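Local coordinates for protein 1-pyrroline-5-carboxylate dehydrogenase (Thermus thermophilus, PDB 1UZB) that probably oxidises 1-pyrroline-5-carboxylate, by way of glutamate semialdehyde, to glutamate with a nicotinamide cofactor, as a member of the aldehyde dehydrogenase family, at residues A133-Y145 with N184-G196. Residues are numbered along the deposited sequence; the frame is centred on the assembly and turned at random.
Sequences ADVAEAIDFIEYY and NFPVAIFTGMIVG
Two nearly parallel helices, 11° apart, pack in the dinucleotide-binding half of the aldehyde dehydrogenase fold, and D134 of one meets A188 at the first turn of the other. N184, F185 and P186 supply the Asn-Phe-Pro part of the Trp-Asn-Phe-Pro motif of the family. With CG anti to the backbone N (chi1 -169°), the carboxylate of D134 reaches this turn, and OD1 takes the N-H of A188 (N to OD1 2.8 Å, 155° at the hydrogen), nearly in line with its own C-O bond. OD2 lies against F185 and P186 and forms a salt bridge with K126, which also makes a cation-pi contact with the F185 ring. Were D134 replaced by alanine, the buried N-H of A188 would probably lose its acceptor and K126 this carboxylate. Small residues suit the close approach: CB of A138 rests 3.6 Å from both CA of A188 and CG1 of V187. Farther on, the F141 ring lies 3.7 Å from CA of G192 through CD1, where any side chain would clash, and Y145 CD1 comes to 3.6 Å from CA of G196. T191 turns its CG2 onto I142 CG1 (3.6 Å), while OG1 bonds back to V187 O. Helix 113-124 packs against D134 and V135, helix 95-111 against A138, and helix 213-226 against V187 and T191, while helix 188-199 itself connects the parallel strands 165-180 and 203-207.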
# COMPACT_ATOMS: atom_id res chain seq x y z
N ALA A 133 34.80 1.12 12.66
CA ALA A 133 33.77 0.30 12.04
C ALA A 133 32.98 -0.47 13.10
O ALA A 133 31.77 -0.65 12.97
CB ALA A 133 34.40 -0.68 11.05
N ASP A 134 33.68 -0.93 14.13
CA ASP A 134 33.08 -1.70 15.22
C ASP A 134 32.03 -0.84 15.95
O ASP A 134 30.87 -1.23 16.08
CB ASP A 134 34.19 -2.13 16.19
CG ASP A 134 33.74 -3.15 17.22
OD1 ASP A 134 32.65 -2.99 17.80
OD2 ASP A 134 34.51 -4.11 17.48
N VAL A 135 32.44 0.34 16.40
CA VAL A 135 31.52 1.22 17.11
C VAL A 135 30.36 1.67 16.21
O VAL A 135 29.21 1.77 16.67
CB VAL A 135 32.26 2.45 17.68
CG1 VAL A 135 31.27 3.37 18.38
CG2 VAL A 135 33.33 1.99 18.66
N ALA A 136 30.66 1.95 14.94
CA ALA A 136 29.62 2.37 14.00
C ALA A 136 28.56 1.28 13.87
O ALA A 136 27.37 1.57 13.80
CB ALA A 136 30.25 2.68 12.65
N GLU A 137 29.00 0.02 13.83
CA GLU A 137 28.08 -1.11 13.71
C GLU A 137 27.20 -1.22 14.97
O GLU A 137 26.03 -1.54 14.87
CB GLU A 137 28.86 -2.41 13.51
CG GLU A 137 27.97 -3.62 13.25
CD GLU A 137 28.77 -4.91 13.11
OE1 GLU A 137 29.81 -4.89 12.43
OE2 GLU A 137 28.34 -5.94 13.67
N ALA A 138 27.79 -0.96 16.14
CA ALA A 138 27.03 -1.01 17.39
C ALA A 138 25.90 0.02 17.36
O ALA A 138 24.77 -0.27 17.72
CB ALA A 138 27.96 -0.73 18.57
N ILE A 139 26.23 1.24 16.93
CA ILE A 139 25.24 2.30 16.83
C ILE A 139 24.17 1.85 15.84
O ILE A 139 22.97 2.00 16.09
CB ILE A 139 25.91 3.61 16.35
CG1 ILE A 139 26.87 4.12 17.43
CG2 ILE A 139 24.85 4.66 16.06
CD1 ILE A 139 27.83 5.19 16.95
N ASP A 140 24.60 1.26 14.72
CA ASP A 140 23.66 0.77 13.71
C ASP A 140 22.68 -0.25 14.29
O ASP A 140 21.48 -0.19 14.00
CB ASP A 140 24.39 0.13 12.52
CG ASP A 140 25.04 1.14 11.60
OD1 ASP A 140 24.78 2.36 11.74
OD2 ASP A 140 25.82 0.72 10.72
N PHE A 141 23.17 -1.19 15.09
CA PHE A 141 22.29 -2.20 15.67
C PHE A 141 21.20 -1.54 16.52
O PHE A 141 20.02 -1.90 16.43
CB PHE A 141 23.07 -3.18 16.55
CG PHE A 141 23.73 -4.29 15.80
CD1 PHE A 141 25.06 -4.61 16.06
CD2 PHE A 141 23.04 -5.04 14.86
CE1 PHE A 141 25.69 -5.67 15.40
CE2 PHE A 141 23.65 -6.10 14.19
CZ PHE A 141 24.98 -6.42 14.46
N ILE A 142 21.58 -0.56 17.34
CA ILE A 142 20.62 0.12 18.19
C ILE A 142 19.58 0.86 17.36
O ILE A 142 18.37 0.73 17.59
CB ILE A 142 21.32 1.11 19.14
CG1 ILE A 142 22.35 0.38 20.00
CG2 ILE A 142 20.28 1.78 20.03
CD1 ILE A 142 23.22 1.31 20.82
N GLU A 143 20.04 1.64 16.38
CA GLU A 143 19.15 2.41 15.52
C GLU A 143 18.23 1.51 14.70
O GLU A 143 17.03 1.78 14.56
CB GLU A 143 19.96 3.29 14.57
CG GLU A 143 20.77 4.40 15.22
CD GLU A 143 19.93 5.60 15.63
OE1 GLU A 143 18.76 5.68 15.22
OE2 GLU A 143 20.46 6.48 16.35
N TYR A 144 18.79 0.43 14.17
CA TYR A 144 18.02 -0.50 13.36
C TYR A 144 16.98 -1.26 14.17
O TYR A 144 15.80 -1.27 13.82
CB TYR A 144 18.96 -1.50 12.66
CG TYR A 144 18.25 -2.37 11.65
CD1 TYR A 144 18.08 -1.96 10.33
CD2 TYR A 144 17.71 -3.60 12.03
CE1 TYR A 144 17.39 -2.75 9.41
CE2 TYR A 144 17.01 -4.39 11.12
CZ TYR A 144 16.86 -3.96 9.82
OH TYR A 144 16.17 -4.76 8.93
N TYR A 145 17.41 -1.90 15.26
CA TYR A 145 16.47 -2.67 16.08
C TYR A 145 15.39 -1.79 16.72
O TYR A 145 14.27 -2.26 16.92
CB TYR A 145 17.24 -3.47 17.14
CG TYR A 145 18.12 -4.57 16.58
CD1 TYR A 145 19.28 -4.97 17.23
CD2 TYR A 145 17.78 -5.22 15.38
CE1 TYR A 145 20.10 -5.97 16.72
CE2 TYR A 145 18.60 -6.23 14.85
CZ TYR A 145 19.76 -6.60 15.53
OH TYR A 145 20.59 -7.56 15.00
N ASN A 184 36.07 -10.35 19.49
CA ASN A 184 36.49 -9.68 18.26
C ASN A 184 35.67 -8.46 17.84
O ASN A 184 36.17 -7.59 17.14
CB ASN A 184 36.63 -10.71 17.13
CG ASN A 184 35.30 -11.22 16.63
OD1 ASN A 184 34.31 -11.28 17.36
ND2 ASN A 184 35.28 -11.63 15.36
N PHE A 185 34.41 -8.41 18.27
CA PHE A 185 33.55 -7.25 18.01
C PHE A 185 32.83 -7.03 19.33
O PHE A 185 31.62 -7.16 19.43
CB PHE A 185 32.54 -7.53 16.89
CG PHE A 185 33.17 -7.54 15.52
CD1 PHE A 185 33.67 -8.73 14.99
CD2 PHE A 185 33.30 -6.37 14.79
CE1 PHE A 185 34.29 -8.74 13.74
CE2 PHE A 185 33.92 -6.37 13.54
CZ PHE A 185 34.42 -7.56 13.02
N PRO A 186 33.61 -6.67 20.37
CA PRO A 186 33.13 -6.42 21.74
C PRO A 186 32.25 -5.22 21.99
O PRO A 186 31.78 -5.02 23.11
CB PRO A 186 34.42 -6.40 22.54
CG PRO A 186 35.36 -5.74 21.61
CD PRO A 186 35.04 -6.36 20.26
N VAL A 187 32.06 -4.38 20.98
CA VAL A 187 31.15 -3.26 21.13
C VAL A 187 29.96 -3.58 20.23
O VAL A 187 28.83 -3.67 20.69
CB VAL A 187 31.77 -1.91 20.72
CG1 VAL A 187 30.72 -0.80 20.85
CG2 VAL A 187 32.96 -1.59 21.61
N ALA A 188 30.22 -3.81 18.94
CA ALA A 188 29.17 -4.10 17.98
C ALA A 188 28.29 -5.32 18.28
O ALA A 188 27.08 -5.18 18.47
CB ALA A 188 29.77 -4.25 16.59
N ILE A 189 28.88 -6.51 18.30
CA ILE A 189 28.10 -7.72 18.54
C ILE A 189 27.58 -7.80 19.98
O ILE A 189 26.47 -8.25 20.22
CB ILE A 189 28.91 -8.97 18.16
CG1 ILE A 189 29.17 -8.94 16.65
CG2 ILE A 189 28.16 -10.25 18.54
CD1 ILE A 189 30.01 -10.09 16.14
N PHE A 190 28.39 -7.33 20.92
CA PHE A 190 28.00 -7.28 22.33
C PHE A 190 26.69 -6.47 22.41
O PHE A 190 25.70 -6.91 22.99
CB PHE A 190 29.11 -6.59 23.12
CG PHE A 190 28.84 -6.46 24.59
CD1 PHE A 190 28.97 -7.56 25.44
CD2 PHE A 190 28.50 -5.23 25.14
CE1 PHE A 190 28.77 -7.42 26.82
CE2 PHE A 190 28.30 -5.08 26.51
CZ PHE A 190 28.44 -6.18 27.35
N THR A 191 26.69 -5.30 21.78
CA THR A 191 25.52 -4.43 21.79
C THR A 191 24.32 -5.01 21.05
O THR A 191 23.21 -5.04 21.58
CB THR A 191 25.87 -3.06 21.17
OG1 THR A 191 26.86 -2.41 21.97
CG2 THR A 191 24.63 -2.19 21.10
N GLY A 192 24.55 -5.48 19.83
CA GLY A 192 23.46 -6.05 19.05
C GLY A 192 22.75 -7.22 19.70
O GLY A 192 21.52 -7.30 19.71
N MET A 193 23.54 -8.14 20.25
CA MET A 193 23.00 -9.33 20.89
C MET A 193 22.16 -9.02 22.12
O MET A 193 21.29 -9.81 22.50
CB MET A 193 24.14 -10.27 21.29
CG MET A 193 24.94 -10.81 20.13
SD MET A 193 26.24 -11.90 20.72
CE MET A 193 25.28 -13.34 20.91
N ILE A 194 22.42 -7.87 22.74
CA ILE A 194 21.70 -7.44 23.93
C ILE A 194 20.46 -6.61 23.59
O ILE A 194 19.35 -6.93 24.03
CB ILE A 194 22.60 -6.57 24.85
CG1 ILE A 194 23.75 -7.40 25.41
CG2 ILE A 194 21.77 -5.96 25.97
CD1 ILE A 194 24.77 -6.57 26.17
N VAL A 195 20.65 -5.56 22.80
CA VAL A 195 19.53 -4.67 22.49
C VAL A 195 18.45 -5.24 21.59
O VAL A 195 17.31 -4.78 21.64
CB VAL A 195 20.03 -3.31 21.90
CG1 VAL A 195 21.00 -2.65 22.88
CG2 VAL A 195 20.69 -3.50 20.55
N GLY A 196 18.77 -6.25 20.79
CA GLY A 196 17.76 -6.85 19.94
C GLY A 196 16.68 -7.47 20.82
O GLY A 196 15.50 -7.11 20.73